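Long-range contact in C2 domain protein (Scophthalmus maximus, PDB 3W57), which binds three calcium ions through its C2 domain and may have wide pore channel activity: residues C102-K107 with Y125-S130. Sequence-based numbering, arbitrary orientation.
Sequences CQRQIK and YMYTLS
Tyr-125 and Tyr-127 each carry CG between the backbone N and the carbonyl carbon (chi1 61° and 75°), and this shared torsion sends both rings from strand 122-130 across to residues 104-107, where their hydroxyls are met by Arg-104 and Lys-107. The Arg-104 chain bends at chi3 and turns NE onto the hydroxyl of Tyr-125, with NE 3.0 Å from OH. That oxygen lies in the guanidinium plane, at its edge, while the tyrosine ring is tilted 44° to the same plane. A water bridges the pair, 2.7 Å from Tyr-125 OH, and accepts a bond from Arg-104 NH2, so the guanidinium is held at two points. The hydroxyl of Tyr-127 instead takes the backbone amide of Lys-107 in a fairly straight bond, N to OH 2.8 Å, just past the end of strand 97-105. Ile-106 lays CG2 over one face of that ring, offset toward the rim, and its CD1 meets CD1 of Leu-129 at 3.9 Å. The carbonyl O of Lys-107 approaches Leu-129 CB at 3.4 Å and the edge of the Tyr-127 ring; the Lys-107 amine turns elsewhere, to Asn-81. A phenylalanine in place of Tyr-127 would probably leave the Lys-107 amide without its acceptor. The axes of the strand segments lie 11.5 Å apart and run roughly parallel, and these side chains span the interface between the two four-stranded antiparallel sheets of the C2 beta-sandwich, away from its calcium sites.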
loop_
_atom_site.group_PDB
_atom_site.type_symbol
_atom_site.label_atom_id
_atom_site.label_comp_id
_atom_site.label_asym_id
_atom_site.label_seq_id
_atom_site.Cartn_x
_atom_site.Cartn_y
_atom_site.Cartn_z
ATOM N N CYS A 102 6.078 3.622 0.493
ATOM C CA CYS A 102 6.568 3.429 -0.862
ATOM C C CYS A 102 5.973 4.519 -1.741
ATOM O O CYS A 102 4.767 4.709 -1.753
ATOM C CB CYS A 102 6.143 2.056 -1.357
ATOM S SG CYS A 102 6.618 0.738 -0.207
ATOM N N GLN A 103 6.823 5.232 -2.473
ATOM C CA GLN A 103 6.363 6.336 -3.305
ATOM C C GLN A 103 6.956 6.221 -4.695
ATOM O O GLN A 103 8.135 5.893 -4.853
ATOM C CB GLN A 103 6.809 7.671 -2.704
ATOM C CG GLN A 103 6.003 8.139 -1.521
ATOM C CD GLN A 103 5.984 9.657 -1.406
ATOM O OE1 GLN A 103 4.971 10.254 -1.022
ATOM N NE2 GLN A 103 7.107 10.289 -1.747
ATOM N N ARG A 104 6.156 6.511 -5.705
ATOM C CA ARG A 104 6.709 6.660 -7.043
ATOM C C ARG A 104 5.760 7.417 -7.959
ATOM O O ARG A 104 4.555 7.500 -7.704
ATOM C CB ARG A 104 7.033 5.304 -7.660
ATOM C CG ARG A 104 5.803 4.479 -7.971
ATOM C CD ARG A 104 6.167 3.232 -8.777
ATOM N NE ARG A 104 7.222 2.456 -8.125
ATOM C CZ ARG A 104 8.475 2.392 -8.560
ATOM N NH1 ARG A 104 8.828 3.051 -9.654
ATOM N NH2 ARG A 104 9.379 1.671 -7.905
ATOM N N GLN A 105 6.320 7.965 -9.032
ATOM C CA GLN A 105 5.514 8.628 -10.049
ATOM C C GLN A 105 4.833 7.608 -10.964
ATOM O O GLN A 105 5.465 6.675 -11.466
ATOM C CB GLN A 105 6.380 9.588 -10.874
ATOM C CG GLN A 105 6.784 10.833 -10.108
ATOM C CD GLN A 105 7.595 11.792 -10.957
ATOM O OE1 GLN A 105 8.552 11.392 -11.620
ATOM N NE2 GLN A 105 7.206 13.062 -10.954
ATOM N N ILE A 106 3.535 7.779 -11.185
ATOM C CA ILE A 106 2.809 6.814 -11.988
ATOM C C ILE A 106 3.004 7.026 -13.483
ATOM O O ILE A 106 3.074 8.158 -13.962
ATOM C CB ILE A 106 1.312 6.809 -11.663
ATOM C CG1 ILE A 106 0.709 8.189 -11.883
ATOM C CG2 ILE A 106 1.080 6.349 -10.226
ATOM C CD1 ILE A 106 -0.796 8.242 -11.601
ATOM N N LYS A 107 3.078 5.917 -14.209
ATOM C CA LYS A 107 3.281 5.931 -15.652
ATOM C C LYS A 107 2.155 5.188 -16.345
ATOM O O LYS A 107 1.599 4.239 -15.802
ATOM C CB LYS A 107 4.617 5.274 -16.007
ATOM C CG LYS A 107 5.804 5.787 -15.213
ATOM C CD LYS A 107 6.134 7.243 -15.528
ATOM C CE LYS A 107 7.377 7.669 -14.766
ATOM N NZ LYS A 107 7.777 9.082 -15.040
ATOM N N TYR A 125 3.163 -4.697 -5.152
ATOM C CA TYR A 125 1.890 -4.174 -5.646
ATOM C C TYR A 125 1.910 -4.016 -7.158
ATOM O O TYR A 125 2.963 -4.126 -7.785
ATOM C CB TYR A 125 1.595 -2.825 -5.003
ATOM C CG TYR A 125 2.625 -1.748 -5.285
ATOM C CD1 TYR A 125 2.411 -0.804 -6.284
ATOM C CD2 TYR A 125 3.789 -1.645 -4.521
ATOM C CE1 TYR A 125 3.344 0.202 -6.533
ATOM C CE2 TYR A 125 4.718 -0.641 -4.770
ATOM C CZ TYR A 125 4.485 0.281 -5.772
ATOM O OH TYR A 125 5.419 1.279 -6.012
ATOM N N MET A 126 0.735 -3.771 -7.733
ATOM C CA MET A 126 0.610 -3.491 -9.159
ATOM C C MET A 126 -0.307 -2.302 -9.319
ATOM O O MET A 126 -1.169 -2.068 -8.492
ATOM C CB MET A 126 -0.055 -4.654 -9.910
ATOM C CG MET A 126 0.666 -5.944 -9.861
ATOM S SD MET A 126 -0.300 -7.103 -10.840
ATOM C CE MET A 126 -0.278 -6.348 -12.446
ATOM N N TYR A 127 -0.133 -1.569 -10.406
ATOM C CA TYR A 127 -1.121 -0.566 -10.774
ATOM C C TYR A 127 -1.278 -0.502 -12.281
ATOM O O TYR A 127 -0.389 -0.909 -13.045
ATOM C CB TYR A 127 -0.784 0.809 -10.186
ATOM C CG TYR A 127 0.347 1.528 -10.873
ATOM C CD1 TYR A 127 0.109 2.318 -11.990
ATOM C CD2 TYR A 127 1.653 1.411 -10.415
ATOM C CE1 TYR A 127 1.143 2.983 -12.630
ATOM C CE2 TYR A 127 2.690 2.064 -11.050
ATOM C CZ TYR A 127 2.432 2.843 -12.159
ATOM O OH TYR A 127 3.477 3.497 -12.784
ATOM N N THR A 128 -2.435 -0.012 -12.699
ATOM C CA THR A 128 -2.700 0.224 -14.104
ATOM C C THR A 128 -3.150 1.667 -14.222
ATOM O O THR A 128 -4.088 2.073 -13.535
ATOM C CB THR A 128 -3.799 -0.703 -14.637
ATOM O OG1 THR A 128 -3.334 -2.064 -14.625
ATOM C CG2 THR A 128 -4.150 -0.303 -16.070
ATOM N N LEU A 129 -2.460 2.447 -15.055
ATOM C CA LEU A 129 -2.887 3.814 -15.377
ATOM C C LEU A 129 -3.373 3.860 -16.824
ATOM O O LEU A 129 -2.633 3.492 -17.741
ATOM C CB LEU A 129 -1.737 4.812 -15.157
ATOM C CG LEU A 129 -2.034 6.298 -15.431
ATOM C CD1 LEU A 129 -3.095 6.871 -14.480
ATOM C CD2 LEU A 129 -0.758 7.141 -15.408
ATOM N N SER A 130 -4.612 4.302 -17.028
ATOM C CA SER A 130 -5.244 4.227 -18.352
ATOM C C SER A 130 -5.879 5.535 -18.854
ATOM O O SER A 130 -6.228 6.415 -18.066
ATOM C CB SER A 130 -6.285 3.103 -18.381
ATOM O OG SER A 130 -7.313 3.339 -17.437
HETATM O O HOH W 1 7.968 1.020 -5.124
#